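Local coordinates for CMP/dCMP-type deaminase domain-containing protein (Aspergillus oryzae RIB40, PDB 7DS1) that probably deaminates the pyrimidine intermediate DARIPP in riboflavin biosynthesis, as a zinc-dependent deaminase of the cytidine deaminase superfamily, at residues A[29-34]-A[48-53]; A[35-40]-A[90-95]; A[85-90]-A[123-128]; A[98-103]-A[130-135]. All coordinates share one frame; numbering follows the deposited sequence. Where two conformers were deposited one is given.

The four contacts lie in or at the ends of one mixed sheet. Contact 1 pairs edge strand 46-52 with strand 29-36, and contact 2 pairs the far end of strand 29-36 with the start of strand 91-97. Contacts 1 and 2 meet where Ser34 OG lies 2.7 Å from Arg91 NE. Contact 3 lies beside contact 2, their centres about 10 Å apart, and shares Asp90 with it. Contact 4 joins the chain just after 91-97 to the end of strand 127-132 and what follows; its centre is about 20 Å from that of contact 2. Contacts 1 and 4, centres about 13 Å apart, both reach the bound DARIPP; contact 4 also supplies the zinc ligand Cys102.

Contact 1. Residues A[29-34]-A[48-53]; sequences GAILVS and VSTGYT. With HJL ([(2~{R},3~{S},4~{S})-5-[[2,5-bis(azanyl)-6-oxidanylidene-1~{H}-pyrimidin-4-yl]amino]-2,3,4-tris(oxidanyl)pentyl] dihydrogen phosphate), chain C.
Strands 29-34 and 48-52 run antiparallel, their axes 4.7 Å apart at closest approach and 173° between their directions. Ala30 and Gly51 form a hydrogen-bonded pair, with Ala30 N to Gly51 O at 2.9 Å and a return bond from Gly51 N to Ala30 O. Leu32 N gives a nearly straight bond to Ser49 O. Here the pairing is irregular. Val48 and Ser49 both face Leu32, which makes a classic beta bulge. Leu32 O takes a bond from Val48 N at 2.8 Å and a weak one from Ser49 N.

Val48 has the most surface buried by the contact. Its CG1 lies anti to the backbone N (chi1 176°) and meets Leu32 CD2 at 3.8 Å; CG2 reaches Ser34 CB at 3.7 Å. Ile31 and Thr50 are neighbours on the other face. They lie side by side and point the same way, with Ile31 CG1 4.1 Å from Thr50 CG2.

Past the end of the strand, Thr53 OG1 is hydrogen-bonded to O4 of the bound DARIPP at 2.6 Å. Val28 N and Phe26 O also bond to this hydroxyl and probably help to position it; its one proton can serve O4 or Phe26 O, not both fully.

The pair is a beta hairpin, with 46-52 at the edge of the sheet. Ile31 packs against helix 4-16. On the opposite face, Leu32, Val48 and Ser49 meet helix 62-73, where Ser49 OG bonds to Cys66 O. Strand 91-97 lies along the other side of strand 29-36.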
# COMPACT_ATOMS: atom_id res chain seq x y z
N GLY A 29 -6.07 -2.22 2.03
CA GLY A 29 -5.67 -3.29 1.13
C GLY A 29 -4.64 -2.79 0.14
O GLY A 29 -4.59 -1.61 -0.20
N ALA A 30 -3.78 -3.73 -0.31
CA ALA A 30 -2.65 -3.41 -1.18
C ALA A 30 -2.45 -4.48 -2.24
O ALA A 30 -2.62 -5.67 -1.97
CB ALA A 30 -1.35 -3.28 -0.36
N ILE A 31 -2.08 -4.06 -3.46
CA ILE A 31 -1.83 -4.96 -4.58
C ILE A 31 -0.54 -4.54 -5.25
O ILE A 31 -0.39 -3.38 -5.65
CB ILE A 31 -2.98 -4.95 -5.61
CG1 ILE A 31 -4.28 -5.48 -4.99
CG2 ILE A 31 -2.61 -5.79 -6.84
CD1 ILE A 31 -5.52 -5.28 -5.88
N LEU A 32 0.39 -5.49 -5.41
CA LEU A 32 1.67 -5.23 -6.06
C LEU A 32 1.62 -5.75 -7.50
O LEU A 32 1.27 -6.92 -7.73
CB LEU A 32 2.80 -5.91 -5.28
CG LEU A 32 4.22 -5.70 -5.82
CD1 LEU A 32 4.60 -4.24 -5.75
CD2 LEU A 32 5.20 -6.56 -5.03
N VAL A 33 1.94 -4.88 -8.46
CA VAL A 33 1.76 -5.14 -9.88
C VAL A 33 3.09 -4.99 -10.60
O VAL A 33 3.84 -4.05 -10.32
CB VAL A 33 0.72 -4.18 -10.50
CG1 VAL A 33 0.59 -4.39 -12.01
CG2 VAL A 33 -0.64 -4.36 -9.82
N SER A 34 3.38 -5.91 -11.52
CA SER A 34 4.50 -5.77 -12.45
C SER A 34 3.96 -5.30 -13.79
O SER A 34 3.10 -5.97 -14.38
CB SER A 34 5.27 -7.09 -12.61
OG SER A 34 6.16 -7.04 -13.72
N VAL A 48 1.74 -9.48 -8.64
CA VAL A 48 2.88 -10.10 -7.97
C VAL A 48 2.53 -10.54 -6.55
O VAL A 48 2.97 -11.60 -6.11
CB VAL A 48 4.07 -9.11 -7.97
CG1 VAL A 48 5.26 -9.66 -7.19
CG2 VAL A 48 4.47 -8.77 -9.39
N SER A 49 1.72 -9.75 -5.84
CA SER A 49 1.30 -10.10 -4.49
C SER A 49 0.13 -9.21 -4.10
O SER A 49 -0.16 -8.21 -4.75
CB SER A 49 2.43 -9.95 -3.48
OG SER A 49 2.09 -10.59 -2.26
N THR A 50 -0.54 -9.59 -3.01
CA THR A 50 -1.59 -8.79 -2.40
C THR A 50 -1.46 -8.91 -0.89
O THR A 50 -0.84 -9.84 -0.38
CB THR A 50 -3.00 -9.22 -2.83
OG1 THR A 50 -3.32 -10.49 -2.24
CG2 THR A 50 -3.11 -9.33 -4.36
N GLY A 51 -2.08 -7.96 -0.18
CA GLY A 51 -2.14 -8.03 1.27
C GLY A 51 -3.22 -7.12 1.82
O GLY A 51 -3.67 -6.19 1.16
N TYR A 52 -3.63 -7.41 3.05
CA TYR A 52 -4.54 -6.52 3.76
C TYR A 52 -4.14 -6.47 5.23
O TYR A 52 -3.39 -7.31 5.72
CB TYR A 52 -6.02 -6.94 3.59
CG TYR A 52 -6.36 -8.33 4.08
CD1 TYR A 52 -6.76 -8.54 5.39
CD2 TYR A 52 -6.28 -9.43 3.22
CE1 TYR A 52 -7.08 -9.81 5.85
CE2 TYR A 52 -6.61 -10.70 3.67
CZ TYR A 52 -6.99 -10.88 4.98
OH TYR A 52 -7.31 -12.13 5.45
N THR A 53 -4.63 -5.43 5.92
CA THR A 53 -4.26 -5.20 7.32
C THR A 53 -4.56 -6.42 8.18
O THR A 53 -5.69 -6.92 8.20
CB THR A 53 -5.02 -3.99 7.84
OG1 THR A 53 -4.81 -2.90 6.94
CG2 THR A 53 -4.53 -3.60 9.25
C2 HJL C . -1.92 1.73 6.05
C4 HJL C . -2.41 -0.26 7.11
C5 HJL C . -2.52 0.42 8.34
C6 HJL C . -2.30 1.78 8.36
N1 HJL C . -1.99 2.41 7.18
N2 HJL C . -1.59 2.45 4.81
N3 HJL C . -2.11 0.40 5.99
N5 HJL C . -2.84 -0.26 9.53
O4 HJL C . -2.59 -1.48 7.06
C1' HJL C . -1.47 3.68 9.86
C2' HJL C . -1.56 4.20 11.31
C3' HJL C . -1.14 3.08 12.30
C4' HJL C . -0.95 3.73 13.72
C5' HJL C . -0.85 2.65 14.82
N1' HJL C . -2.39 2.53 9.63
O1P HJL C . -0.62 0.08 13.27
O2' HJL C . -0.73 5.30 11.48
O2P HJL C . 1.78 -0.17 14.16
O3' HJL C . -2.15 2.11 12.32
O3P HJL C . -0.39 -0.24 15.52
O4' HJL C . 0.21 4.48 13.76
O5' HJL C . 0.37 1.93 14.58
PAN HJL C . 0.26 0.36 14.36

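Contact 2. Residues A[35-40]-A[90-95]; sequences RKEGDY and DRKLVM
The end of strand 29-36 pairs here with the start of strand 91-97, inside the deaminase sheet. Arg35 and Lys92 are an antiparallel hydrogen-bonded pair. Arg35 N to Lys92 O and Lys92 N to Arg35 O are both 2.8 Å, and each donor lies in the carbonyl plane of its partner. Beyond the non-hydrogen-bonded pair Lys36 and Arg91, Glu37 N gives an almost straight bond to Asp90 O at 3.0 Å.

Lys92 and Glu37 close the outer end. Their side chains cross at about a right angle. The chain of Lys92 is extended beyond CG, and its NZ makes a salt bridge to Glu37 OE1 at 2.9 Å, coming from above the carboxylate plane. A water bound to NZ donates to both Lys36 O and Gly38 O. The ammonium thus ties the turn after the strand to its neighbour.

A bend at chi3 (-68°) lays the Arg35 guanidinium against Val94, whose CG2 lies over one face, 3.8 Å from NH1. Tyr40 also lies against the arginine: Arg35 CD sits over the centre of its ring, and Tyr40 CZ is 3.6 Å above the guanidinium plane. Asp45 makes a salt bridge to Arg35 NH2. Lys36 N lies 3.8 Å above one face of the Arg91 guanidinium, toward its rim. Arg91 NH1 makes a salt bridge to Asp44 and its NE a hydrogen bond to Ser34 OG.

This is antiparallel pairing of two inner strands, as in the cytidine deaminase fold, where strand 91-97 then runs parallel to strand 127-132.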
# COMPACT_ATOMS: atom_id res chain seq x y z
N ARG A 35 4.44 -4.15 -14.25
CA ARG A 35 3.87 -3.44 -15.38
C ARG A 35 4.96 -3.18 -16.41
O ARG A 35 6.09 -2.84 -16.06
CB ARG A 35 3.26 -2.10 -14.91
CG ARG A 35 2.74 -1.19 -16.01
CD ARG A 35 1.84 -0.12 -15.40
NE ARG A 35 0.61 -0.71 -14.88
CZ ARG A 35 -0.12 -0.19 -13.90
NH1 ARG A 35 0.25 0.95 -13.31
NH2 ARG A 35 -1.22 -0.82 -13.50
N LYS A 36 4.62 -3.36 -17.69
CA LYS A 36 5.57 -3.05 -18.75
C LYS A 36 5.82 -1.55 -18.81
O LYS A 36 4.90 -0.74 -18.67
CB LYS A 36 5.03 -3.54 -20.10
CG LYS A 36 6.07 -3.62 -21.20
CD LYS A 36 6.24 -5.05 -21.70
CE LYS A 36 6.97 -5.09 -23.03
NZ LYS A 36 6.04 -5.09 -24.20
N GLU A 37 7.08 -1.17 -19.01
CA GLU A 37 7.42 0.23 -19.22
C GLU A 37 6.86 0.70 -20.56
O GLU A 37 6.73 -0.09 -21.50
CB GLU A 37 8.94 0.45 -19.20
CG GLU A 37 9.57 0.42 -17.81
CD GLU A 37 9.18 1.61 -16.93
OE1 GLU A 37 8.29 2.39 -17.30
OE2 GLU A 37 9.77 1.74 -15.84
N GLY A 38 6.55 1.99 -20.64
CA GLY A 38 6.01 2.55 -21.87
C GLY A 38 4.49 2.51 -21.93
O GLY A 38 3.83 2.58 -20.89
N ASP A 39 3.90 2.55 -23.10
CA ASP A 39 2.44 2.49 -23.34
C ASP A 39 1.82 1.12 -22.97
O ASP A 39 1.29 0.46 -23.79
CB ASP A 39 2.37 2.63 -24.83
CG ASP A 39 1.05 2.64 -25.38
OD1 ASP A 39 0.09 2.93 -24.61
OD2 ASP A 39 0.99 2.40 -26.63
N TYR A 40 1.88 0.73 -21.72
CA TYR A 40 1.45 -0.58 -21.28
C TYR A 40 -0.02 -0.82 -21.60
O TYR A 40 -0.81 0.11 -21.74
CB TYR A 40 1.70 -0.74 -19.79
CG TYR A 40 0.73 0.03 -18.92
CD1 TYR A 40 -0.38 -0.60 -18.37
CD2 TYR A 40 0.92 1.37 -18.65
CE1 TYR A 40 -1.27 0.09 -17.57
CE2 TYR A 40 0.03 2.08 -17.85
CZ TYR A 40 -1.06 1.43 -17.31
OH TYR A 40 -1.95 2.12 -16.52
N ASP A 90 12.46 -4.67 -18.62
CA ASP A 90 11.38 -4.03 -19.36
C ASP A 90 10.14 -3.77 -18.51
O ASP A 90 9.13 -3.30 -19.03
CB ASP A 90 11.00 -4.87 -20.58
CG ASP A 90 10.51 -6.27 -20.20
OD1 ASP A 90 11.07 -6.86 -19.26
OD2 ASP A 90 9.57 -6.78 -20.85
N ARG A 91 10.20 -4.05 -17.21
CA ARG A 91 9.03 -3.94 -16.35
C ARG A 91 9.36 -3.17 -15.08
O ARG A 91 10.52 -3.08 -14.67
CB ARG A 91 8.47 -5.32 -15.97
CG ARG A 91 8.23 -6.21 -17.17
CD ARG A 91 7.54 -7.50 -16.77
NE ARG A 91 6.14 -7.24 -16.43
CZ ARG A 91 5.14 -7.29 -17.31
NH1 ARG A 91 5.38 -7.61 -18.58
NH2 ARG A 91 3.90 -7.03 -16.92
N LYS A 92 8.32 -2.61 -14.46
CA LYS A 92 8.44 -1.90 -13.20
C LYS A 92 7.42 -2.44 -12.20
O LYS A 92 6.32 -2.86 -12.58
CB LYS A 92 8.22 -0.40 -13.38
CG LYS A 92 6.87 -0.05 -14.02
CD LYS A 92 6.72 1.44 -14.24
CE LYS A 92 5.69 1.72 -15.33
NZ LYS A 92 5.83 3.11 -15.88
N LEU A 93 7.80 -2.43 -10.93
CA LEU A 93 6.89 -2.76 -9.84
C LEU A 93 6.19 -1.51 -9.34
O LEU A 93 6.84 -0.51 -9.03
CB LEU A 93 7.65 -3.42 -8.69
CG LEU A 93 8.20 -4.82 -8.97
CD1 LEU A 93 9.12 -5.25 -7.84
CD2 LEU A 93 7.06 -5.84 -9.16
N VAL A 94 4.86 -1.57 -9.27
CA VAL A 94 4.05 -0.50 -8.69
C VAL A 94 3.12 -1.13 -7.67
O VAL A 94 2.67 -2.27 -7.83
CB VAL A 94 3.25 0.28 -9.76
CG1 VAL A 94 4.18 0.85 -10.83
CG2 VAL A 94 2.19 -0.62 -10.42
N MET A 95 2.83 -0.39 -6.60
CA MET A 95 1.91 -0.87 -5.57
C MET A 95 0.71 0.05 -5.48
O MET A 95 0.86 1.27 -5.40
CB MET A 95 2.59 -0.98 -4.20
CG MET A 95 1.70 -1.67 -3.15
SD MET A 95 2.41 -1.67 -1.49
CE MET A 95 3.50 -3.10 -1.57
O HOH W 1 4.30 1.97 -18.17

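Contact 3. Residues A[85-90]-A[123-128]; sequences LPSEPD and DRKGIQ
Ser87 lays its CB over one face of the Arg124 guanidinium, 3.8 Å above the plane and offset toward the rim. With chi1 at -174°, opposite its own amide N, the hydroxyl turns to the backbone of the other segment, where it accepts from Lys125 N at 2.9 Å. A water also joins Ser87 OG to Asp123 O.

The Arg124 side chain, bent at chi2 and chi3, reaches toward 85-90, while its NE makes a salt bridge to Asp123 OD1 at 3.1 Å, meeting the oxygen from above the carboxylate plane. At the edge of the guanidinium, Leu85 O is 4.0 Å from NH1.

The contact joins two loops at the surface, each leading into one of two parallel neighbouring strands, 91-97 and 127-132, of the deaminase sheet. Lys125 carries the second link. Bent at chi3 (-79°), its chain brings NZ to Glu88 O at 3.0 Å and, more weakly, to Pro89 O. Arg91 O is a further acceptor, so carbonyls of the loop and of the first strand residue gather round one ammonium. A water accepts from NZ and donates to Pro89 O. Another donates to Pro86 O and accepts from Gly126 N.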
# COMPACT_ATOMS: atom_id res chain seq x y z
N LEU A 85 12.14 -10.19 -5.13
CA LEU A 85 11.17 -9.54 -6.00
C LEU A 85 11.70 -9.53 -7.44
O LEU A 85 12.91 -9.47 -7.66
CB LEU A 85 10.89 -8.11 -5.55
CG LEU A 85 10.04 -7.96 -4.30
CD1 LEU A 85 10.06 -6.51 -3.83
CD2 LEU A 85 8.61 -8.40 -4.58
N PRO A 86 10.82 -9.58 -8.43
CA PRO A 86 11.29 -9.51 -9.82
C PRO A 86 11.92 -8.15 -10.10
O PRO A 86 11.53 -7.13 -9.53
CB PRO A 86 10.02 -9.73 -10.65
CG PRO A 86 8.88 -9.39 -9.76
CD PRO A 86 9.35 -9.63 -8.34
N SER A 87 12.93 -8.16 -10.97
CA SER A 87 13.60 -6.93 -11.37
C SER A 87 13.97 -7.08 -12.85
O SER A 87 15.13 -7.29 -13.21
CB SER A 87 14.82 -6.63 -10.50
OG SER A 87 15.36 -5.36 -10.82
N GLU A 88 12.98 -7.00 -13.70
CA GLU A 88 13.19 -7.26 -15.11
C GLU A 88 13.44 -5.96 -15.86
O GLU A 88 12.88 -4.93 -15.50
CB GLU A 88 11.98 -7.98 -15.70
CG GLU A 88 11.75 -9.34 -15.08
CD GLU A 88 10.35 -9.87 -15.28
OE1 GLU A 88 9.45 -9.45 -14.52
OE2 GLU A 88 10.16 -10.69 -16.20
N PRO A 89 14.28 -6.00 -16.89
CA PRO A 89 14.67 -4.74 -17.55
C PRO A 89 13.50 -3.98 -18.14
O PRO A 89 13.52 -2.74 -18.13
CB PRO A 89 15.66 -5.20 -18.63
CG PRO A 89 15.44 -6.67 -18.80
CD PRO A 89 14.99 -7.16 -17.46
N ASP A 90 12.46 -4.67 -18.62
CA ASP A 90 11.38 -4.03 -19.36
C ASP A 90 10.14 -3.77 -18.51
O ASP A 90 9.13 -3.30 -19.03
CB ASP A 90 11.00 -4.87 -20.58
CG ASP A 90 10.51 -6.27 -20.20
OD1 ASP A 90 11.07 -6.86 -19.26
OD2 ASP A 90 9.57 -6.78 -20.85
N ASP A 123 21.24 -4.57 -7.12
CA ASP A 123 20.88 -4.30 -8.50
C ASP A 123 19.37 -4.38 -8.75
O ASP A 123 18.94 -4.31 -9.90
CB ASP A 123 21.62 -5.25 -9.45
CG ASP A 123 21.37 -6.72 -9.14
OD1 ASP A 123 20.58 -7.04 -8.23
OD2 ASP A 123 21.96 -7.58 -9.83
N ARG A 124 18.57 -4.53 -7.69
CA ARG A 124 17.13 -4.69 -7.84
C ARG A 124 16.45 -3.33 -7.93
O ARG A 124 16.73 -2.43 -7.13
CB ARG A 124 16.55 -5.51 -6.69
CG ARG A 124 17.32 -6.78 -6.37
CD ARG A 124 16.84 -7.96 -7.21
NE ARG A 124 17.75 -8.20 -8.33
CZ ARG A 124 17.58 -9.16 -9.23
NH1 ARG A 124 16.54 -9.98 -9.15
NH2 ARG A 124 18.46 -9.31 -10.21
N LYS A 125 15.52 -3.20 -8.89
CA LYS A 125 14.84 -1.93 -9.11
C LYS A 125 13.85 -1.61 -8.00
O LYS A 125 13.63 -0.43 -7.69
CB LYS A 125 14.12 -1.95 -10.46
CG LYS A 125 15.06 -1.88 -11.65
CD LYS A 125 14.34 -1.36 -12.88
CE LYS A 125 13.50 -2.43 -13.54
NZ LYS A 125 13.18 -2.04 -14.95
N GLY A 126 13.22 -2.62 -7.41
CA GLY A 126 12.27 -2.41 -6.34
C GLY A 126 10.97 -1.78 -6.82
O GLY A 126 10.68 -1.70 -8.02
N ILE A 127 10.19 -1.33 -5.84
CA ILE A 127 8.91 -0.68 -6.11
C ILE A 127 9.17 0.76 -6.53
O ILE A 127 9.79 1.52 -5.79
CB ILE A 127 8.01 -0.74 -4.87
CG1 ILE A 127 7.70 -2.20 -4.52
CG2 ILE A 127 6.73 0.08 -5.11
CD1 ILE A 127 6.99 -2.37 -3.17
N GLN A 128 8.70 1.13 -7.72
CA GLN A 128 9.02 2.44 -8.29
C GLN A 128 7.91 3.48 -8.15
O GLN A 128 8.20 4.68 -8.22
CB GLN A 128 9.39 2.29 -9.77
CG GLN A 128 10.72 1.58 -9.94
CD GLN A 128 11.20 1.57 -11.36
OE1 GLN A 128 11.45 2.62 -11.96
NE2 GLN A 128 11.32 0.38 -11.93
O HOH W 2 15.32 -11.03 -7.36
O HOH W 3 13.01 -5.44 -7.78
O HOH W 4 17.61 -5.19 -12.14
O HOH W 5 15.52 -1.37 -16.28

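Contact 4. Residues A[98-103]-A[130-135]; sequences TMEPCG and IYFGVK. With ZN (zinc ion), chain B; HJL ([(2~{R},3~{S},4~{S})-5-[[2,5-bis(azanyl)-6-oxidanylidene-1~{H}-pyrimidin-4-yl]amino]-2,3,4-tris(oxidanyl)pentyl] dihydrogen phosphate), chain C.
Glu100 has more surface buried here than any other residue, and it meets Phe132 and Lys135. Its CB sits over the face of the Phe132 ring, a CH-pi contact 3.9 Å from the centroid and 18° off the normal. The two side chains run side by side in the same direction, with carboxylate and ring planes 12° apart. Phe132 reaches this place because its CG lies between the backbone N and the carbonyl carbon (chi1 60°), which brings the ring face against Glu100. Pro101 CD touches the ring at CD2.

The extended Glu100 chain ends in a buried carboxylate with several partners. OE2 accepts from Cys147 N and OE1 from Glu136 N. Lys135 NZ is modelled in salt bridges with OE2 and with Glu145, though its position is less certain.

The backbones are joined through Thr98 O, which accepts from both Val134 N at 3.2 Å and Gly133 N at 3.0 Å. The first donor lies in the carbonyl plane; the second stands well above it. Glu100 N then bonds to Val134 O at 2.9 Å, nearly along the C=O axis, and Met99 and Val134 form a parallel bridge.

After this bridge the 98-103 chain enters the zinc site of the cytidine deaminase fold. Cys102 SG binds the zinc ion at 2.3 Å, with His61, Cys112 and a water as the other ligands. Cys102 N donates to that water. Glu100 O accepts a weak bond from N2 of DARIPP at 3.4 Å. On the strand 127-132 side, Pro101 CG packs on Ile130 CG2, beside helix 112-117.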
# COMPACT_ATOMS: atom_id res chain seq x y z
N THR A 98 -5.02 1.38 -0.66
CA THR A 98 -6.17 2.27 -0.49
C THR A 98 -5.76 3.57 0.20
O THR A 98 -6.25 4.64 -0.16
CB THR A 98 -7.34 1.62 0.27
OG1 THR A 98 -6.93 1.19 1.57
CG2 THR A 98 -7.94 0.47 -0.52
N MET A 99 -4.84 3.48 1.16
CA MET A 99 -4.40 4.61 1.95
C MET A 99 -2.91 4.85 1.72
O MET A 99 -2.14 3.90 1.52
CB MET A 99 -4.65 4.36 3.44
CG MET A 99 -4.20 5.48 4.37
SD MET A 99 -4.70 5.13 6.07
CE MET A 99 -6.47 4.93 5.84
N GLU A 100 -2.53 6.13 1.72
CA GLU A 100 -1.13 6.57 1.75
C GLU A 100 -0.31 5.71 2.71
O GLU A 100 -0.65 5.62 3.89
CB GLU A 100 -1.09 8.03 2.18
CG GLU A 100 0.30 8.64 2.25
CD GLU A 100 0.25 10.06 2.76
OE1 GLU A 100 -0.75 10.42 3.43
OE2 GLU A 100 1.20 10.83 2.51
N PRO A 101 0.78 5.08 2.25
CA PRO A 101 1.63 4.31 3.17
C PRO A 101 2.14 5.16 4.32
O PRO A 101 2.40 6.36 4.19
CB PRO A 101 2.77 3.83 2.28
CG PRO A 101 2.11 3.69 0.90
CD PRO A 101 1.17 4.89 0.84
N CYS A 102 2.26 4.52 5.48
CA CYS A 102 2.60 5.23 6.71
C CYS A 102 4.08 5.59 6.76
O CYS A 102 4.94 4.83 6.31
CB CYS A 102 2.21 4.39 7.94
SG CYS A 102 3.12 2.80 8.20
N GLY A 103 4.35 6.78 7.29
CA GLY A 103 5.71 7.23 7.51
C GLY A 103 6.14 7.04 8.95
O GLY A 103 7.31 7.21 9.29
N ILE A 130 3.87 4.34 -6.09
CA ILE A 130 2.72 4.01 -5.25
C ILE A 130 1.51 4.76 -5.77
O ILE A 130 1.56 5.98 -5.94
CB ILE A 130 2.97 4.39 -3.78
CG1 ILE A 130 4.28 3.80 -3.28
CG2 ILE A 130 1.76 3.99 -2.92
CD1 ILE A 130 4.33 2.27 -3.32
N TYR A 131 0.41 4.05 -5.99
CA TYR A 131 -0.88 4.68 -6.25
C TYR A 131 -1.75 4.49 -5.02
O TYR A 131 -1.88 3.36 -4.54
CB TYR A 131 -1.57 4.03 -7.46
CG TYR A 131 -0.91 4.28 -8.79
CD1 TYR A 131 -1.29 5.36 -9.58
CD2 TYR A 131 0.07 3.41 -9.28
CE1 TYR A 131 -0.70 5.59 -10.81
CE2 TYR A 131 0.67 3.64 -10.51
CZ TYR A 131 0.27 4.73 -11.27
OH TYR A 131 0.85 4.95 -12.49
N PHE A 132 -2.34 5.58 -4.51
CA PHE A 132 -3.22 5.45 -3.34
C PHE A 132 -4.42 6.38 -3.46
O PHE A 132 -4.44 7.32 -4.25
CB PHE A 132 -2.45 5.69 -2.02
CG PHE A 132 -1.81 7.04 -1.88
CD1 PHE A 132 -2.52 8.11 -1.36
CD2 PHE A 132 -0.47 7.22 -2.21
CE1 PHE A 132 -1.93 9.36 -1.21
CE2 PHE A 132 0.14 8.47 -2.07
CZ PHE A 132 -0.60 9.54 -1.56
N GLY A 133 -5.46 6.07 -2.66
CA GLY A 133 -6.76 6.70 -2.80
C GLY A 133 -7.05 7.84 -1.84
O GLY A 133 -7.80 8.76 -2.18
N VAL A 134 -6.49 7.78 -0.63
CA VAL A 134 -6.67 8.84 0.36
C VAL A 134 -5.35 9.06 1.08
O VAL A 134 -4.60 8.10 1.32
CB VAL A 134 -7.77 8.52 1.40
CG1 VAL A 134 -9.13 8.28 0.74
CG2 VAL A 134 -7.37 7.33 2.30
N LYS A 135 -5.07 10.31 1.44
CA LYS A 135 -3.99 10.58 2.38
C LYS A 135 -4.34 9.97 3.73
O LYS A 135 -5.51 9.79 4.07
CB LYS A 135 -3.78 12.09 2.52
CG LYS A 135 -3.35 12.76 1.23
CD LYS A 135 -1.85 12.61 0.98
CE LYS A 135 -1.04 13.60 1.81
NZ LYS A 135 0.42 13.29 1.74
ZN ZN B . 1.97 1.12 7.17
C2 HJL C . -1.92 1.73 6.05
C4 HJL C . -2.41 -0.26 7.11
C5 HJL C . -2.52 0.42 8.34
C6 HJL C . -2.30 1.78 8.36
N1 HJL C . -1.99 2.41 7.18
N2 HJL C . -1.59 2.45 4.81
N3 HJL C . -2.11 0.40 5.99
N5 HJL C . -2.84 -0.26 9.53
O4 HJL C . -2.59 -1.48 7.06
C1' HJL C . -1.47 3.68 9.86
C2' HJL C . -1.56 4.20 11.31
C3' HJL C . -1.14 3.08 12.30
C4' HJL C . -0.95 3.73 13.72
C5' HJL C . -0.85 2.65 14.82
N1' HJL C . -2.39 2.53 9.63
O1P HJL C . -0.62 0.08 13.27
O2' HJL C . -0.73 5.30 11.48
O2P HJL C . 1.78 -0.17 14.16
O3' HJL C . -2.15 2.11 12.32
O3P HJL C . -0.39 -0.24 15.52
O4' HJL C . 0.21 4.48 13.76
O5' HJL C . 0.37 1.93 14.58
PAN HJL C . 0.26 0.36 14.36
O HOH W 6 0.61 2.02 5.73